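Local coordinates for protein arabinan-endo 1,5-alpha-l-arabinase (Bacillus subtilis, PDB 1UV4) that cleaves internal alpha-1,5-L-arabinofuranosidic linkages of plant cell-wall arabinan as a secreted, calcium-binding beta-propeller hydrolase of glycosyl hydrolase family 43, at residues Ala3-Ser8 and Ile281-Trp286; Glu10-Pro15 and Pro277-Asn282. One frame throughout, in Å; residues are numbered along the deposited sequence.

How the contacts relate
Both contacts use strand 276-283, and their centres lie about 12 Å apart. Contact 1 pairs the C-terminal end of that strand with the N-terminal strand 4-8 at the rim of the propeller, its centre about 17 Å from the centre of the chain; it is rich in polar bonds, with a carboxylate and a water among the linkers, and of its seven touching residues two are buried and two exposed. Contact 2 sits deeper, its centre about 12 Å from that of the chain, with four of eight buried and none exposed; here loop 10-15 leaves the rim for the active site, and a single backbone hydrogen bond is backed by leucine and proline side chains. Between them Ser8 N probably hydrogen-bonds to Leu279 O (2.8 Å).

Contact 1 of 2, residues Ala3-Ser8 and Ile281-Trp286; sequences AFWGAS and INDLNW
The indole of Trp5 lies across Ile281 and turns its N-H to Asp283. Ile281 CG2 stands over one face of the six-membered ring, 3.8 Å from its centroid, a CH-pi contact. CG2 reaches that face because it is the branch anti to the backbone N, while CG1 turns beside the N (chi1 -52°). Trp5 NE1 donates to Asp283 OD1 over 3.0 Å; the oxygen lies in the indole plane, but the donor comes from above the carboxylate, whose plane is turned 64° from the ring. The other oxygen, Asp283 OD2, takes Ala3 N at 2.9 Å through its anti lone pair, so the two bonds together probably limit the rotation of the carboxylate. Ala3 and Asp283 also join through Asp283 N to Ala3 O (3.0 Å), and Trp5 N binds Ile281 O at 2.8 Å. These bonds add the N-terminal strand antiparallel to strand 276-283 as the outermost strand of a four-stranded blade, a closure common in beta-propellers, in which strands from the two ends of the chain complete one blade. On the other face of the sheet, Phe4 and Asn282 form a non-hydrogen-bonded pair: Asn282 OD1 meets the ring edge at CD1 (3.4 Å), with ring and amide planes 34° apart. That oxygen also accepts from Arg266, while Asn282 ND2 gives a hydrogen to a water that joins Ala3 N and Asp283 O.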
loop_
_atom_site.group_PDB
_atom_site.type_symbol
_atom_site.label_atom_id
_atom_site.label_comp_id
_atom_site.label_asym_id
_atom_site.label_seq_id
_atom_site.Cartn_x
_atom_site.Cartn_y
_atom_site.Cartn_z
ATOM N N ALA A 3 -20.748 2.849 4.673
ATOM C CA ALA A 3 -21.410 2.185 3.526
ATOM C C ALA A 3 -20.431 1.933 2.403
ATOM O O ALA A 3 -19.350 2.504 2.372
ATOM C CB ALA A 3 -22.562 3.035 2.994
ATOM N N PHE A 4 -20.881 1.102 1.468
ATOM C CA PHE A 4 -20.115 0.737 0.306
ATOM C C PHE A 4 -20.376 1.798 -0.753
ATOM O O PHE A 4 -21.502 1.991 -1.178
ATOM C CB PHE A 4 -20.553 -0.668 -0.164
ATOM C CG PHE A 4 -19.949 -1.120 -1.458
ATOM C CD1 PHE A 4 -18.573 -1.164 -1.632
ATOM C CD2 PHE A 4 -20.773 -1.541 -2.504
ATOM C CE1 PHE A 4 -18.031 -1.592 -2.808
ATOM C CE2 PHE A 4 -20.232 -1.982 -3.680
ATOM C CZ PHE A 4 -18.866 -2.011 -3.837
ATOM N N TRP A 5 -19.311 2.475 -1.181
ATOM C CA TRP A 5 -19.443 3.541 -2.177
ATOM C C TRP A 5 -19.700 2.977 -3.557
ATOM O O TRP A 5 -20.401 3.571 -4.350
ATOM C CB TRP A 5 -18.166 4.370 -2.280
ATOM C CG TRP A 5 -17.853 5.226 -1.096
ATOM C CD1 TRP A 5 -18.309 5.095 0.191
ATOM C CD2 TRP A 5 -16.983 6.359 -1.095
ATOM N NE1 TRP A 5 -17.764 6.081 0.974
ATOM C CE2 TRP A 5 -16.943 6.860 0.207
ATOM C CE3 TRP A 5 -16.197 6.979 -2.070
ATOM C CZ2 TRP A 5 -16.167 7.962 0.553
ATOM C CZ3 TRP A 5 -15.434 8.041 -1.737
ATOM C CH2 TRP A 5 -15.427 8.544 -0.446
ATOM N N GLY A 6 -19.094 1.830 -3.821
ATOM C CA GLY A 6 -19.219 1.132 -5.084
ATOM C C GLY A 6 -17.877 0.628 -5.532
ATOM O O GLY A 6 -16.862 0.843 -4.869
ATOM N N ALA A 7 -17.888 -0.054 -6.668
ATOM C CA ALA A 7 -16.708 -0.592 -7.324
ATOM C C ALA A 7 -16.528 0.141 -8.650
ATOM O O ALA A 7 -17.507 0.461 -9.375
ATOM C CB ALA A 7 -16.896 -2.069 -7.579
ATOM N N SER A 8 -15.261 0.360 -8.987
ATOM C CA SER A 8 -14.916 1.039 -10.224
ATOM C C SER A 8 -15.227 0.209 -11.453
ATOM O O SER A 8 -15.242 -1.034 -11.428
ATOM C CB SER A 8 -13.441 1.400 -10.259
ATOM O OG SER A 8 -12.610 0.264 -10.314
ATOM N N ILE A 281 -14.519 0.882 -2.517
ATOM C CA ILE A 281 -14.353 1.906 -1.488
ATOM C C ILE A 281 -15.489 1.823 -0.473
ATOM O O ILE A 281 -16.650 1.743 -0.863
ATOM C CB ILE A 281 -14.317 3.316 -2.132
ATOM C CG1 ILE A 281 -13.287 3.391 -3.279
ATOM C CG2 ILE A 281 -14.044 4.360 -1.053
ATOM C CD1 ILE A 281 -13.204 4.742 -3.894
ATOM N N ASN A 282 -15.138 1.846 0.813
ATOM C CA ASN A 282 -16.123 1.894 1.891
ATOM C C ASN A 282 -15.774 2.985 2.873
ATOM O O ASN A 282 -14.620 3.318 3.039
ATOM C CB ASN A 282 -16.119 0.595 2.717
ATOM C CG ASN A 282 -16.973 -0.489 2.129
ATOM O OD1 ASN A 282 -16.616 -1.041 1.090
ATOM N ND2 ASN A 282 -18.072 -0.815 2.796
ATOM N N ASP A 283 -16.767 3.489 3.601
ATOM C CA ASP A 283 -16.490 4.264 4.809
ATOM C C ASP A 283 -15.895 3.336 5.844
ATOM O O ASP A 283 -16.189 2.129 5.869
ATOM C CB ASP A 283 -17.761 4.797 5.362
ATOM C CG ASP A 283 -18.485 5.680 4.387
ATOM O OD1 ASP A 283 -17.867 6.658 3.908
ATOM O OD2 ASP A 283 -19.658 5.471 4.018
ATOM N N LEU A 284 -15.047 3.897 6.692
ATOM C CA LEU A 284 -14.414 3.185 7.803
ATOM C C LEU A 284 -14.837 3.852 9.090
ATOM O O LEU A 284 -14.786 5.092 9.212
ATOM C CB LEU A 284 -12.895 3.287 7.679
ATOM C CG LEU A 284 -11.957 2.214 8.187
ATOM C CD1 LEU A 284 -12.391 0.830 7.797
ATOM C CD2 LEU A 284 -10.569 2.562 7.659
ATOM N N ASN A 285 -15.317 3.032 10.024
ATOM C CA ASN A 285 -15.734 3.431 11.372
ATOM C C ASN A 285 -14.701 2.905 12.384
ATOM O O ASN A 285 -14.183 1.831 12.209
ATOM C CB ASN A 285 -17.139 2.814 11.598
ATOM C CG ASN A 285 -17.780 3.157 12.939
ATOM O OD1 ASN A 285 -17.116 3.476 13.905
ATOM N ND2 ASN A 285 -19.107 3.035 12.996
ATOM N N TRP A 286 -14.340 3.689 13.386
ATOM C CA TRP A 286 -13.437 3.228 14.451
ATOM C C TRP A 286 -14.080 3.204 15.804
ATOM O O TRP A 286 -13.385 2.985 16.806
ATOM C CB TRP A 286 -12.231 4.157 14.579
ATOM C CG TRP A 286 -11.490 4.330 13.319
ATOM C CD1 TRP A 286 -11.665 5.315 12.386
ATOM C CD2 TRP A 286 -10.439 3.496 12.833
ATOM N NE1 TRP A 286 -10.792 5.129 11.347
ATOM C CE2 TRP A 286 -10.021 4.024 11.601
ATOM C CE3 TRP A 286 -9.805 2.343 13.319
ATOM C CZ2 TRP A 286 -9.005 3.463 10.855
ATOM C CZ3 TRP A 286 -8.802 1.789 12.570
ATOM C CH2 TRP A 286 -8.410 2.335 11.356
HETATM O O HOH W 1 -18.648 0.853 5.219
#

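Contact 2 of 2, residues Glu10-Pro15 and Pro277-Asn282; sequences ELLHDP and PKLLIN
Leu12 N donates to Pro277 O at 2.9 Å, approaching from above the carbonyl plane with a C=O...N angle of 138°. Leu11 CA lies 3.2 Å from the same Pro277 O, so one carbonyl meets two successive residues of the loop, the C-H...O contact being the weaker. Most of the side-chain contacts around this point are apolar. Leu11 runs alongside the Pro277 ring, CG to CG 4.2 Å, and Leu12 lies beside Leu279 with their CD2 methyls 4.1 Å apart. With CG anti to the backbone N (chi1 176°), Leu279 sends its other methyl, CD1, to Pro15 CB at 3.8 Å. Lys278 lays its CD against Glu10 O, the chain bent at chi2 and chi4, while its NZ forms a salt bridge to Asp273. Farther out, Glu10 is paired with Arg38 of the next blade, and Arg38 also binds Leu11 O. The loop thus crosses from the closing blade to the blade that begins with strand 16-20. It carries Asp14, the inferred proton acceptor, whose N donates to His267 ND1 and whose OD2 is hydrogen-bonded to Thr29 OG1. Since one backbone hydrogen bond and mostly apolar packing join the segments, the contact probably sets the course of the loop, leaving the carboxylate of Asp14 to other partners.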
loop_
_atom_site.group_PDB
_atom_site.type_symbol
_atom_site.label_atom_id
_atom_site.label_comp_id
_atom_site.label_asym_id
_atom_site.label_seq_id
_atom_site.Cartn_x
_atom_site.Cartn_y
_atom_site.Cartn_z
ATOM N N GLU A 10 -13.110 0.852 -14.036
ATOM C CA GLU A 10 -11.744 0.654 -14.462
ATOM C C GLU A 10 -10.992 -0.293 -13.553
ATOM O O GLU A 10 -11.171 -0.328 -12.335
ATOM C CB GLU A 10 -10.998 1.996 -14.518
ATOM C CG GLU A 10 -11.411 2.884 -15.662
ATOM C CD GLU A 10 -10.942 2.414 -17.032
ATOM O OE1 GLU A 10 -10.089 1.494 -17.146
ATOM O OE2 GLU A 10 -11.401 3.005 -18.044
ATOM N N LEU A 11 -10.114 -1.048 -14.181
ATOM C CA LEU A 11 -9.198 -1.922 -13.492
ATOM C C LEU A 11 -8.289 -1.082 -12.581
ATOM O O LEU A 11 -7.807 -0.026 -12.970
ATOM C CB LEU A 11 -8.311 -2.626 -14.544
ATOM C CG LEU A 11 -7.212 -3.609 -14.136
ATOM C CD1 LEU A 11 -6.911 -4.548 -15.269
ATOM C CD2 LEU A 11 -5.931 -2.954 -13.632
ATOM N N LEU A 12 -8.049 -1.536 -11.354
ATOM C CA LEU A 12 -6.995 -0.961 -10.543
ATOM C C LEU A 12 -6.523 -1.982 -9.532
ATOM O O LEU A 12 -7.326 -2.665 -8.967
ATOM C CB LEU A 12 -7.437 0.340 -9.799
ATOM C CG LEU A 12 -6.297 1.222 -9.343
ATOM C CD1 LEU A 12 -5.422 1.755 -10.452
ATOM C CD2 LEU A 12 -6.921 2.399 -8.552
ATOM N N HIS A 13 -5.209 -2.050 -9.343
ATOM C CA HIS A 13 -4.599 -2.994 -8.413
ATOM C C HIS A 13 -3.644 -2.221 -7.499
ATOM O O HIS A 13 -2.924 -1.334 -7.927
ATOM C CB HIS A 13 -3.784 -4.036 -9.252
ATOM C CG HIS A 13 -3.343 -5.245 -8.487
ATOM N ND1 HIS A 13 -2.079 -5.767 -8.634
ATOM C CD2 HIS A 13 -3.977 -6.036 -7.594
ATOM C CE1 HIS A 13 -1.955 -6.824 -7.850
ATOM N NE2 HIS A 13 -3.086 -7.005 -7.203
ATOM N N ASP A 14 -3.652 -2.578 -6.230
ATOM C CA ASP A 14 -2.768 -1.948 -5.199
ATOM C C ASP A 14 -3.034 -0.457 -5.092
ATOM O O ASP A 14 -2.119 0.347 -5.251
ATOM C CB ASP A 14 -1.288 -2.227 -5.428
ATOM C CG ASP A 14 -0.993 -3.682 -5.753
ATOM O OD1 ASP A 14 -1.455 -4.582 -5.012
ATOM O OD2 ASP A 14 -0.280 -4.050 -6.743
ATOM N N PRO A 15 -4.282 -0.051 -4.851
ATOM C CA PRO A 15 -4.649 1.382 -4.942
ATOM C C PRO A 15 -4.236 2.271 -3.747
ATOM O O PRO A 15 -4.108 1.819 -2.612
ATOM C CB PRO A 15 -6.164 1.322 -4.997
ATOM C CG PRO A 15 -6.466 0.116 -4.132
ATOM C CD PRO A 15 -5.443 -0.892 -4.504
ATOM N N PRO A 277 -9.286 -7.032 -11.294
ATOM C CA PRO A 277 -9.303 -6.281 -10.030
ATOM C C PRO A 277 -9.854 -4.858 -10.277
ATOM O O PRO A 277 -9.411 -4.122 -11.166
ATOM C CB PRO A 277 -7.831 -6.204 -9.635
ATOM C CG PRO A 277 -7.074 -6.237 -10.920
ATOM C CD PRO A 277 -7.910 -7.101 -11.834
ATOM N N LYS A 278 -10.797 -4.485 -9.427
ATOM C CA LYS A 278 -11.416 -3.178 -9.426
ATOM C C LYS A 278 -11.173 -2.501 -8.084
ATOM O O LYS A 278 -10.928 -3.149 -7.055
ATOM C CB LYS A 278 -12.915 -3.300 -9.671
ATOM C CG LYS A 278 -13.306 -4.170 -10.874
ATOM C CD LYS A 278 -12.844 -3.540 -12.190
ATOM C CE LYS A 278 -13.531 -4.170 -13.473
ATOM N NZ LYS A 278 -14.987 -4.434 -13.287
ATOM N N LEU A 279 -11.336 -1.176 -8.101
ATOM C CA LEU A 279 -11.273 -0.324 -6.902
ATOM C C LEU A 279 -12.611 -0.324 -6.175
ATOM O O LEU A 279 -13.607 0.116 -6.733
ATOM C CB LEU A 279 -10.909 1.082 -7.322
ATOM C CG LEU A 279 -10.888 2.159 -6.248
ATOM C CD1 LEU A 279 -9.937 1.849 -5.150
ATOM C CD2 LEU A 279 -10.508 3.494 -6.854
ATOM N N LEU A 280 -12.617 -0.805 -4.927
ATOM C CA LEU A 280 -13.805 -0.811 -4.063
ATOM C C LEU A 280 -13.510 0.123 -2.903
ATOM O O LEU A 280 -12.402 0.196 -2.371
ATOM C CB LEU A 280 -14.116 -2.186 -3.529
ATOM C CG LEU A 280 -14.863 -3.129 -4.452
ATOM C CD1 LEU A 280 -14.144 -3.476 -5.708
ATOM C CD2 LEU A 280 -15.215 -4.416 -3.702
ATOM N N ILE A 281 -14.519 0.882 -2.517
ATOM C CA ILE A 281 -14.353 1.906 -1.488
ATOM C C ILE A 281 -15.489 1.823 -0.473
ATOM O O ILE A 281 -16.650 1.743 -0.863
ATOM C CB ILE A 281 -14.317 3.316 -2.132
ATOM C CG1 ILE A 281 -13.287 3.391 -3.279
ATOM C CG2 ILE A 281 -14.044 4.360 -1.053
ATOM C CD1 ILE A 281 -13.204 4.742 -3.894
ATOM N N ASN A 282 -15.138 1.846 0.813
ATOM C CA ASN A 282 -16.123 1.894 1.891
ATOM C C ASN A 282 -15.774 2.985 2.873
ATOM O O ASN A 282 -14.620 3.318 3.039
ATOM C CB ASN A 282 -16.119 0.595 2.717
ATOM C CG ASN A 282 -16.973 -0.489 2.129
ATOM O OD1 ASN A 282 -16.616 -1.041 1.090
ATOM N ND2 ASN A 282 -18.072 -0.815 2.796
#